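Local coordinates for IclR transcriptional regulator (Thermotoga maritima, PDB 1MKM), which probably binds DNA as a transcription factor of the IclR family, with a winged helix-turn-helix and a zinc-binding C-terminal domain, at residues 187-190 / 196-199; 215-218 / 223-226. One frame throughout, in Å; residues are numbered along the deposited sequence.

How the contacts relate
Both contacts belong to the C-terminal IclR domain and reach the same antiparallel sheet, with their centres about 7 Å apart. Contact 1 comes first along the chain, and both its segments precede those of contact 2: it joins strand 187-190, at one border of the sheet within this chain, to the start of strand 197-205. Contact 2 lies on the next strand, 211-220, and on the loop that leads into helix 226-246. Strands 197-205 and 211-220 are sheet neighbours, so the two contacts touch directly: Cys199 meets Ser218 near the zinc ion, while Phe224 also packs on Met198. The zinc site and the helix-covered face are thus built on adjoining strands.

Contact 1 (187-190 / 196-199)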
# COMPACT_ATOMS: atom_id res chain seq x y z
N ALA B 187 -0.13 39.37 10.75
CA ALA B 187 1.10 39.12 11.49
C ALA B 187 2.09 38.26 10.73
O ALA B 187 1.78 37.72 9.67
CB ALA B 187 0.79 38.47 12.81
N VAL B 188 3.29 38.15 11.28
CA VAL B 188 4.35 37.35 10.68
C VAL B 188 5.14 36.67 11.79
O VAL B 188 5.48 37.30 12.79
CB VAL B 188 5.32 38.22 9.86
CG1 VAL B 188 6.49 37.38 9.38
CG2 VAL B 188 4.59 38.85 8.67
N ASP B 189 5.42 35.38 11.61
CA ASP B 189 6.18 34.63 12.60
C ASP B 189 7.57 34.34 12.06
O ASP B 189 7.80 33.32 11.42
CB ASP B 189 5.49 33.31 12.95
CG ASP B 189 6.42 32.34 13.66
OD1 ASP B 189 7.36 32.82 14.32
OD2 ASP B 189 6.23 31.10 13.58
N ASN B 190 8.50 35.25 12.32
CA ASN B 190 9.86 35.05 11.86
C ASN B 190 10.53 34.06 12.79
O ASN B 190 11.30 34.44 13.67
CB ASN B 190 10.63 36.37 11.85
CG ASN B 190 12.03 36.23 11.26
OD1 ASN B 190 12.19 35.87 10.09
ND2 ASN B 190 13.04 36.50 12.07
N GLY B 196 12.93 27.26 11.59
CA GLY B 196 12.86 26.64 10.28
C GLY B 196 11.54 26.98 9.63
O GLY B 196 11.43 26.96 8.40
N ILE B 197 10.55 27.33 10.45
CA ILE B 197 9.20 27.67 10.00
C ILE B 197 8.81 29.15 10.21
O ILE B 197 9.08 29.72 11.27
CB ILE B 197 8.11 26.79 10.74
CG1 ILE B 197 7.79 25.50 9.96
CG2 ILE B 197 6.82 27.56 10.88
CD1 ILE B 197 8.95 24.61 9.71
N MET B 198 8.17 29.74 9.21
CA MET B 198 7.69 31.12 9.29
C MET B 198 6.22 31.07 8.87
O MET B 198 5.82 30.15 8.16
CB MET B 198 8.47 32.04 8.35
CG MET B 198 9.87 32.37 8.84
SD MET B 198 10.82 33.33 7.65
CE MET B 198 9.74 34.73 7.38
N CYS B 199 5.42 32.04 9.29
CA CYS B 199 4.01 32.05 8.94
C CYS B 199 3.49 33.45 8.68
O CYS B 199 4.17 34.44 8.95
CB CYS B 199 3.19 31.44 10.09
SG CYS B 199 3.93 29.98 10.87
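Asp189 and Cys199 face each other through both backbone and side chains. Asp189 N donates to Cys199 O at 3.1 Å in a nearly straight bond (165° at the hydrogen), reaching the oxygen from above its carbonyl plane. The return bond, Cys199 N to Asp189 O, is weak at 3.4 Å. Asp189 O also receives a CA-H contact from Met198 CA at 3.1 Å, and Cys199 O a similar one from Val188 CA. On the carboxylate, OD1 is gripped twice, by the backbone N of Glu192 and of Asn193 in the loop that joins the strands, which helps fix its rotation; OD2 is hydrogen-bonded outside the two segments, and its 3.7 Å approach to Cys199 SG is a contact only. Elsewhere Val188 O accepts from Lys140 NZ, and Asn190 N gives to Glu192 OE2.

Asn190 and Met198 run side by side in the same direction, with Asn190 OD1 3.8 Å from Met198 SD. The bend at chi3 (55°) keeps Met198 CE equally near that oxygen, and CG passes 3.4 Å from Asp189 O. An alanine in place of Met198 would probably open a gap beside Asn190 OD1, where SD and CE now lie. Strands 187-190 and 197-205 form a beta hairpin, and it carries two zinc-binding residues, Asp189 and Cys199; a bound zinc ion lies about 3 Å from the Cys199 side chain.

Contact 2 (215-218 / 223-226); sequences VSIS and KFTE
The strand-loop-helix connection from strand 211-220 to helix 226-246 folds back on itself here, bringing Phe224 of the loop against Ile217 and Ser218 of the strand. Phe224 is the centre of an inverse gamma turn, and Thr225 after it is the N-cap of the helix, its OG1 accepting from Lys228 N.

The ring does all the touching from the loop side, and it does so with its far end. Phe224 CZ lies 4.0 Å from Ser218 C, which sits at the ring edge, near the ring plane. Ile217 O, also 4.0 Å from Phe224 CZ, approaches the ring obliquely and is just as near CE2. The side chains of Ile217 and Phe224 cross at a slant, Ile217 CG2 reaching Phe224 CZ at 4.2 Å. With CG1 beside the backbone N (chi1 -75°), Ile217 sets this methyl branch anti to that N and turned to the ring. Ser218 has its CB on the other side, where its side chain touches His100 and lies about 4 Å from a bound zinc ion.

Around the pair, Tyr232 of helix 226-246 stacks edge-to-face with Phe224 and also touches Ile217, while Val200 of strand 197-205 joins Met198 beside the phenyl ring. No hydrogen bond spans the two segments. The direct contact is a small van der Waals one, made by Phe224 alone from the loop; it gives little directionality, and the ring's place also depends on Tyr232, Met198 and Val200.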
# COMPACT_ATOMS: atom_id res chain seq x y z
N VAL B 215 -6.33 32.40 10.93
CA VAL B 215 -6.03 31.64 9.73
C VAL B 215 -4.61 32.03 9.37
O VAL B 215 -4.23 33.20 9.49
CB VAL B 215 -6.95 32.04 8.57
CG1 VAL B 215 -8.38 31.74 8.92
CG2 VAL B 215 -6.81 33.53 8.27
N SER B 216 -3.79 31.07 8.97
CA SER B 216 -2.43 31.40 8.60
C SER B 216 -1.85 30.45 7.58
O SER B 216 -2.35 29.34 7.38
CB SER B 216 -1.54 31.47 9.85
OG SER B 216 -1.46 30.23 10.51
N ILE B 217 -0.79 30.90 6.91
CA ILE B 217 -0.11 30.08 5.92
C ILE B 217 1.19 29.70 6.59
O ILE B 217 1.84 30.54 7.20
CB ILE B 217 0.17 30.87 4.62
CG1 ILE B 217 -1.13 31.02 3.82
CG2 ILE B 217 1.26 30.19 3.84
CD1 ILE B 217 -1.00 31.91 2.58
N SER B 218 1.59 28.44 6.46
CA SER B 218 2.80 28.00 7.12
C SER B 218 3.73 27.24 6.20
O SER B 218 3.30 26.46 5.37
CB SER B 218 2.44 27.14 8.33
OG SER B 218 1.39 27.76 9.06
N LYS B 223 10.94 30.23 1.87
CA LYS B 223 9.88 30.76 1.02
C LYS B 223 9.34 32.16 1.33
O LYS B 223 8.99 32.91 0.41
CB LYS B 223 8.71 29.77 0.99
CG LYS B 223 8.98 28.47 0.22
CD LYS B 223 7.77 27.54 0.28
CE LYS B 223 8.07 26.19 -0.35
NZ LYS B 223 6.92 25.24 -0.21
N PHE B 224 9.27 32.52 2.60
CA PHE B 224 8.71 33.81 2.98
C PHE B 224 9.58 35.04 2.70
O PHE B 224 10.29 35.54 3.58
CB PHE B 224 8.28 33.76 4.46
CG PHE B 224 7.20 32.74 4.73
CD1 PHE B 224 7.48 31.37 4.65
CD2 PHE B 224 5.89 33.14 5.00
CE1 PHE B 224 6.46 30.42 4.82
CE2 PHE B 224 4.88 32.20 5.17
CZ PHE B 224 5.17 30.84 5.08
N THR B 225 9.50 35.52 1.46
CA THR B 225 10.23 36.70 1.02
C THR B 225 9.28 37.88 1.17
O THR B 225 8.08 37.69 1.41
CB THR B 225 10.67 36.62 -0.47
OG1 THR B 225 9.53 36.36 -1.29
CG2 THR B 225 11.71 35.53 -0.68
N GLU B 226 9.80 39.09 1.01
CA GLU B 226 8.99 40.31 1.13
C GLU B 226 7.74 40.18 0.25
O GLU B 226 6.62 40.44 0.70
CB GLU B 226 9.79 41.54 0.68
CG GLU B 226 11.23 41.63 1.22
CD GLU B 226 11.32 42.00 2.69
OE1 GLU B 226 10.72 43.02 3.10
OE2 GLU B 226 12.00 41.27 3.45